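Local coordinates for protein platelet inhibitor (Ancylostoma caninum, PDB 4TPV) that inhibits platelet aggregation and the adhesion of resting platelets to fibrinogen and collagen, possibly by binding integrins, as a secreted hookworm toxin of the CAP superfamily, at residues Y2-R16 with V43-S55. Residues are numbered along the deposited sequence; the frame is centred on the assembly and turned at random.
Sequences YSLCQQREKLDDDMR and VYDCTLEEKAYKS
With CG swung anti to the backbone N (chi1 171°) and the chain straight beyond it, Glu49 reaches from helix 46-56 to Arg16. They meet in a salt-bridge network that, with the Cys5–Cys46 disulfide, fastens the N-terminal segment of this CAP domain to the helix, illustrating how one buried carboxylate can gather two arginines and a tyrosine hydroxyl. Arg16 grips side-on and nearly coplanar: NE lies 2.7 Å from Glu49 OE2 and NH2 lies 2.8 Å from Glu49 OE1, each on a syn lone pair. The hydroxyl of Tyr44 donates to the anti lone pair of Glu49 OE2, while Arg8 NE, 3.0 Å from Glu49 OE1, approaches on the anti side, tilted out of the carboxylate plane. So many donors would probably stabilise the ionised acid. Arg8, bent at chi2 (-71°), lays its guanidinium flat on Tyr53, planes 11° apart, and sends NH2 to Glu50 OE1 along an almost straight bond; Lys54 holds the other oxygen of Glu50. Arg16 CB sits over the centre of the Tyr44 ring, and Tyr2 meets Tyr44 in an offset edge-to-face pair, its CE1 nearest Tyr44 CB. Tyr44 OH is also bonded to Cys122 N of strand 119-127. At the ring's edge, Cys5 SG rests 3.9 Å from Tyr44 CE2.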
loop_
_atom_site.group_PDB
_atom_site.type_symbol
_atom_site.label_atom_id
_atom_site.label_comp_id
_atom_site.label_asym_id
_atom_site.label_seq_id
_atom_site.Cartn_x
_atom_site.Cartn_y
_atom_site.Cartn_z
ATOM N N TYR A 2 10.376 9.486 9.744
ATOM C CA TYR A 2 9.209 10.337 9.499
ATOM C C TYR A 2 9.504 11.796 9.755
ATOM O O TYR A 2 8.586 12.560 10.038
ATOM C CB TYR A 2 8.030 9.934 10.380
ATOM C CG TYR A 2 7.777 8.459 10.395
ATOM C CD1 TYR A 2 7.330 7.802 9.258
ATOM C CD2 TYR A 2 7.985 7.716 11.547
ATOM C CE1 TYR A 2 7.103 6.435 9.270
ATOM C CE2 TYR A 2 7.765 6.361 11.567
ATOM C CZ TYR A 2 7.325 5.725 10.434
ATOM O OH TYR A 2 7.110 4.377 10.483
ATOM N N SER A 3 10.772 12.181 9.657
ATOM C CA SER A 3 11.172 13.532 10.023
ATOM C C SER A 3 10.509 14.592 9.139
ATOM O O SER A 3 10.314 15.730 9.562
ATOM C CB SER A 3 12.699 13.668 9.964
ATOM O OG SER A 3 13.207 13.329 8.684
ATOM N N LEU A 4 10.151 14.217 7.917
ATOM C CA LEU A 4 9.615 15.184 6.958
ATOM C C LEU A 4 8.096 15.263 7.047
ATOM O O LEU A 4 7.453 15.988 6.290
ATOM C CB LEU A 4 10.028 14.816 5.541
ATOM C CG LEU A 4 11.532 14.630 5.356
ATOM C CD1 LEU A 4 11.843 14.237 3.922
ATOM C CD2 LEU A 4 12.252 15.897 5.735
ATOM N N CYS A 5 7.528 14.489 7.963
ATOM C CA CYS A 5 6.095 14.555 8.196
ATOM C C CYS A 5 5.803 15.596 9.239
ATOM O O CYS A 5 6.605 15.835 10.148
ATOM C CB CYS A 5 5.521 13.216 8.655
ATOM S SG CYS A 5 5.266 11.955 7.369
ATOM N N GLN A 6 4.639 16.209 9.112
ATOM C CA GLN A 6 4.226 17.242 10.047
ATOM C C GLN A 6 3.245 16.655 11.042
ATOM O O GLN A 6 2.757 15.525 10.864
ATOM C CB GLN A 6 3.589 18.401 9.309
ATOM C CG GLN A 6 2.198 18.081 8.828
ATOM C CD GLN A 6 1.692 19.092 7.848
ATOM O OE1 GLN A 6 1.982 19.008 6.649
ATOM N NE2 GLN A 6 0.928 20.064 8.340
ATOM N N GLN A 7 2.955 17.413 12.096
ATOM C CA GLN A 7 2.008 16.947 13.097
ATOM C C GLN A 7 0.623 16.809 12.482
ATOM O O GLN A 7 0.120 17.738 11.868
ATOM C CB GLN A 7 1.956 17.899 14.295
ATOM C CG GLN A 7 1.441 17.219 15.555
ATOM C CD GLN A 7 0.594 18.127 16.421
ATOM O OE1 GLN A 7 0.910 19.307 16.608
ATOM N NE2 GLN A 7 -0.496 17.578 16.959
ATOM N N ARG A 8 0.013 15.637 12.631
ATOM C CA ARG A 8 -1.350 15.447 12.165
ATOM C C ARG A 8 -2.268 15.183 13.341
ATOM O O ARG A 8 -1.860 14.587 14.337
ATOM C CB ARG A 8 -1.440 14.292 11.166
ATOM C CG ARG A 8 -0.521 14.442 9.956
ATOM C CD ARG A 8 -0.945 15.542 8.976
ATOM N NE ARG A 8 -0.112 15.479 7.771
ATOM C CZ ARG A 8 -0.227 16.295 6.728
ATOM N NH1 ARG A 8 -1.156 17.227 6.719
ATOM N NH2 ARG A 8 0.570 16.160 5.676
ATOM N N GLU A 9 -3.514 15.604 13.208
ATOM C CA GLU A 9 -4.463 15.495 14.300
ATOM C C GLU A 9 -4.821 14.054 14.638
ATOM O O GLU A 9 -4.979 13.714 15.809
ATOM C CB GLU A 9 -5.728 16.274 13.965
ATOM C CG GLU A 9 -6.903 15.878 14.822
ATOM C CD GLU A 9 -8.021 16.879 14.748
ATOM O OE1 GLU A 9 -7.876 17.870 14.001
ATOM O OE2 GLU A 9 -9.038 16.675 15.442
ATOM N N LYS A 10 -4.950 13.208 13.617
ATOM C CA LYS A 10 -5.449 11.843 13.809
ATOM C C LYS A 10 -4.455 10.763 13.366
ATOM O O LYS A 10 -4.811 9.582 13.232
ATOM C CB LYS A 10 -6.780 11.666 13.061
ATOM C CG LYS A 10 -7.872 12.634 13.514
ATOM C CD LYS A 10 -9.135 12.487 12.677
ATOM C CE LYS A 10 -9.978 11.294 13.105
ATOM N NZ LYS A 10 -10.629 11.506 14.439
ATOM N N LEU A 11 -3.207 11.165 13.159
ATOM C CA LEU A 11 -2.170 10.256 12.689
ATOM C C LEU A 11 -0.845 10.638 13.362
ATOM O O LEU A 11 -0.500 11.825 13.400
ATOM C CB LEU A 11 -2.059 10.339 11.156
ATOM C CG LEU A 11 -1.044 9.410 10.495
ATOM C CD1 LEU A 11 -1.538 7.980 10.535
ATOM C CD2 LEU A 11 -0.744 9.832 9.049
ATOM N N ASP A 12 -0.130 9.665 13.933
ATOM C CA ASP A 12 1.205 9.924 14.479
ATOM C C ASP A 12 2.230 8.915 13.965
ATOM O O ASP A 12 1.893 8.045 13.163
ATOM C CB ASP A 12 1.176 9.919 16.006
ATOM C CG ASP A 12 0.556 8.652 16.577
ATOM O OD1 ASP A 12 0.501 7.615 15.875
ATOM O OD2 ASP A 12 0.121 8.685 17.744
ATOM N N ASP A 13 3.482 9.033 14.411
ATOM C CA ASP A 13 4.540 8.147 13.903
ATOM C C ASP A 13 4.235 6.678 14.144
ATOM O O ASP A 13 4.541 5.820 13.306
ATOM C CB ASP A 13 5.893 8.476 14.532
ATOM C CG ASP A 13 6.514 9.729 13.957
ATOM O OD1 ASP A 13 5.910 10.327 13.049
ATOM O OD2 ASP A 13 7.614 10.111 14.411
ATOM N N ASP A 14 3.653 6.397 15.305
ATOM C CA ASP A 14 3.226 5.054 15.672
ATOM C C ASP A 14 2.301 4.470 14.601
ATOM O O ASP A 14 2.512 3.364 14.096
ATOM C CB ASP A 14 2.516 5.089 17.025
ATOM C CG ASP A 14 2.345 3.717 17.632
ATOM O OD1 ASP A 14 3.220 2.857 17.410
ATOM O OD2 ASP A 14 1.340 3.509 18.342
ATOM N N MET A 15 1.269 5.224 14.250
ATOM C CA MET A 15 0.326 4.753 13.244
ATOM C C MET A 15 0.953 4.660 11.848
ATOM O O MET A 15 0.587 3.791 11.069
ATOM C CB MET A 15 -0.895 5.660 13.193
ATOM C CG MET A 15 -1.689 5.696 14.492
ATOM S SD MET A 15 -3.019 6.916 14.416
ATOM C CE MET A 15 -3.839 6.320 12.933
ATOM N N ARG A 16 1.865 5.579 11.530
ATOM C CA ARG A 16 2.554 5.520 10.237
ATOM C C ARG A 16 3.284 4.195 10.141
ATOM O O ARG A 16 3.206 3.507 9.133
ATOM C CB ARG A 16 3.521 6.696 10.049
ATOM C CG ARG A 16 2.825 8.044 10.002
ATOM C CD ARG A 16 3.818 9.184 9.933
ATOM N NE ARG A 16 3.116 10.443 9.717
ATOM C CZ ARG A 16 2.943 11.389 10.638
ATOM N NH1 ARG A 16 3.461 11.254 11.856
ATOM N NH2 ARG A 16 2.263 12.490 10.327
ATOM N N VAL A 43 8.166 1.615 1.727
ATOM C CA VAL A 43 8.705 2.538 2.717
ATOM C C VAL A 43 7.710 3.678 2.889
ATOM O O VAL A 43 7.104 4.111 1.913
ATOM C CB VAL A 43 10.076 3.089 2.279
ATOM C CG1 VAL A 43 10.534 4.218 3.205
ATOM C CG2 VAL A 43 11.090 1.957 2.207
ATOM N N TYR A 44 7.519 4.165 4.110
ATOM C CA TYR A 44 6.602 5.293 4.297
ATOM C C TYR A 44 7.156 6.541 3.589
ATOM O O TYR A 44 8.363 6.757 3.550
ATOM C CB TYR A 44 6.365 5.586 5.779
ATOM C CG TYR A 44 5.075 6.347 5.980
ATOM C CD1 TYR A 44 3.854 5.681 5.957
ATOM C CD2 TYR A 44 5.076 7.742 6.136
ATOM C CE1 TYR A 44 2.672 6.353 6.106
ATOM C CE2 TYR A 44 3.888 8.433 6.285
ATOM C CZ TYR A 44 2.688 7.735 6.269
ATOM O OH TYR A 44 1.493 8.391 6.404
ATOM N N ASP A 45 6.270 7.350 3.014
ATOM C CA ASP A 45 6.707 8.514 2.243
ATOM C C ASP A 45 5.882 9.713 2.655
ATOM O O ASP A 45 4.665 9.743 2.443
ATOM C CB ASP A 45 6.559 8.244 0.739
ATOM C CG ASP A 45 7.120 9.363 -0.107
ATOM O OD1 ASP A 45 6.427 10.392 -0.281
ATOM O OD2 ASP A 45 8.257 9.202 -0.595
ATOM N N CYS A 46 6.523 10.680 3.308
ATOM C CA CYS A 46 5.763 11.811 3.841
ATOM C C CYS A 46 5.224 12.721 2.734
ATOM O O CYS A 46 4.264 13.444 2.957
ATOM C CB CYS A 46 6.602 12.607 4.837
ATOM S SG CYS A 46 6.975 11.647 6.323
ATOM N N THR A 47 5.811 12.675 1.539
ATOM C CA THR A 47 5.236 13.390 0.404
ATOM C C THR A 47 3.900 12.773 -0.057
ATOM O O THR A 47 2.930 13.500 -0.333
ATOM C CB THR A 47 6.233 13.434 -0.754
ATOM O OG1 THR A 47 7.338 14.268 -0.358
ATOM C CG2 THR A 47 5.587 14.032 -1.984
ATOM N N LEU A 48 3.837 11.447 -0.133
ATOM C CA LEU A 48 2.577 10.772 -0.411
ATOM C C LEU A 48 1.564 10.993 0.704
ATOM O O LEU A 48 0.366 11.066 0.439
ATOM C CB LEU A 48 2.801 9.277 -0.612
ATOM C CG LEU A 48 3.549 8.973 -1.890
ATOM C CD1 LEU A 48 3.611 7.460 -2.082
ATOM C CD2 LEU A 48 2.866 9.636 -3.089
ATOM N N GLU A 49 2.035 11.110 1.947
ATOM C CA GLU A 49 1.108 11.426 3.031
ATOM C C GLU A 49 0.433 12.772 2.784
ATOM O O GLU A 49 -0.783 12.906 2.968
ATOM C CB GLU A 49 1.798 11.444 4.402
ATOM C CG GLU A 49 0.881 11.988 5.516
ATOM C CD GLU A 49 1.488 11.886 6.910
ATOM O OE1 GLU A 49 1.533 12.930 7.609
ATOM O OE2 GLU A 49 1.894 10.778 7.308
ATOM N N GLU A 50 1.203 13.778 2.374
ATOM C CA GLU A 50 0.599 15.075 2.093
ATOM C C GLU A 50 -0.396 14.970 0.922
ATOM O O GLU A 50 -1.474 15.562 0.969
ATOM C CB GLU A 50 1.662 16.128 1.803
ATOM C CG GLU A 50 1.095 17.400 1.169
ATOM C CD GLU A 50 0.291 18.291 2.114
ATOM O OE1 GLU A 50 0.118 17.947 3.302
ATOM O OE2 GLU A 50 -0.178 19.347 1.639
ATOM N N LYS A 51 -0.053 14.181 -0.096
ATOM C CA LYS A 51 -0.968 13.949 -1.214
ATOM C C LYS A 51 -2.250 13.286 -0.706
ATOM O O LYS A 51 -3.374 13.635 -1.116
ATOM C CB LYS A 51 -0.292 13.078 -2.282
ATOM C CG LYS A 51 -1.066 12.924 -3.586
ATOM C CD LYS A 51 -0.297 12.016 -4.540
ATOM C CE LYS A 51 -1.068 11.805 -5.840
ATOM N NZ LYS A 51 -0.493 10.693 -6.654
ATOM N N ALA A 52 -2.074 12.349 0.212
ATOM C CA ALA A 52 -3.222 11.654 0.786
ATOM C C ALA A 52 -4.118 12.599 1.583
ATOM O O ALA A 52 -5.349 12.491 1.505
ATOM C CB ALA A 52 -2.748 10.482 1.665
ATOM N N TYR A 53 -3.522 13.532 2.342
ATOM C CA TYR A 53 -4.326 14.499 3.096
ATOM C C TYR A 53 -5.070 15.447 2.159
ATOM O O TYR A 53 -6.255 15.710 2.348
ATOM C CB TYR A 53 -3.466 15.290 4.115
ATOM C CG TYR A 53 -3.487 14.611 5.451
ATOM C CD1 TYR A 53 -4.569 14.770 6.313
ATOM C CD2 TYR A 53 -2.487 13.729 5.814
ATOM C CE1 TYR A 53 -4.636 14.098 7.520
ATOM C CE2 TYR A 53 -2.546 13.037 7.020
ATOM C CZ TYR A 53 -3.625 13.234 7.876
ATOM O OH TYR A 53 -3.699 12.566 9.071
ATOM N N LYS A 54 -4.385 15.952 1.146
ATOM C CA LYS A 54 -5.009 16.892 0.241
ATOM C C LYS A 54 -6.207 16.239 -0.446
ATOM O O LYS A 54 -7.223 16.896 -0.697
ATOM C CB LYS A 54 -3.988 17.408 -0.778
ATOM C CG LYS A 54 -3.030 18.467 -0.192
ATOM C CD LYS A 54 -3.766 19.763 0.150
ATOM C CE LYS A 54 -2.837 20.872 0.698
ATOM N NZ LYS A 54 -2.392 20.690 2.113
ATOM N N SER A 55 -6.100 14.940 -0.708
ATOM C CA SER A 55 -7.185 14.203 -1.353
ATOM C C SER A 55 -8.277 13.827 -0.352
ATOM O O SER A 55 -9.476 13.964 -0.634
ATOM C CB SER A 55 -6.659 12.939 -2.033
ATOM O OG SER A 55 -7.741 12.229 -2.604
HETATM O O HOH W 1 -0.997 19.642 4.943
HETATM O O HOH W 2 2.915 15.078 7.212
HETATM O O HOH W 3 3.504 15.510 4.856
HETATM O O HOH W 4 -5.175 13.848 10.873
#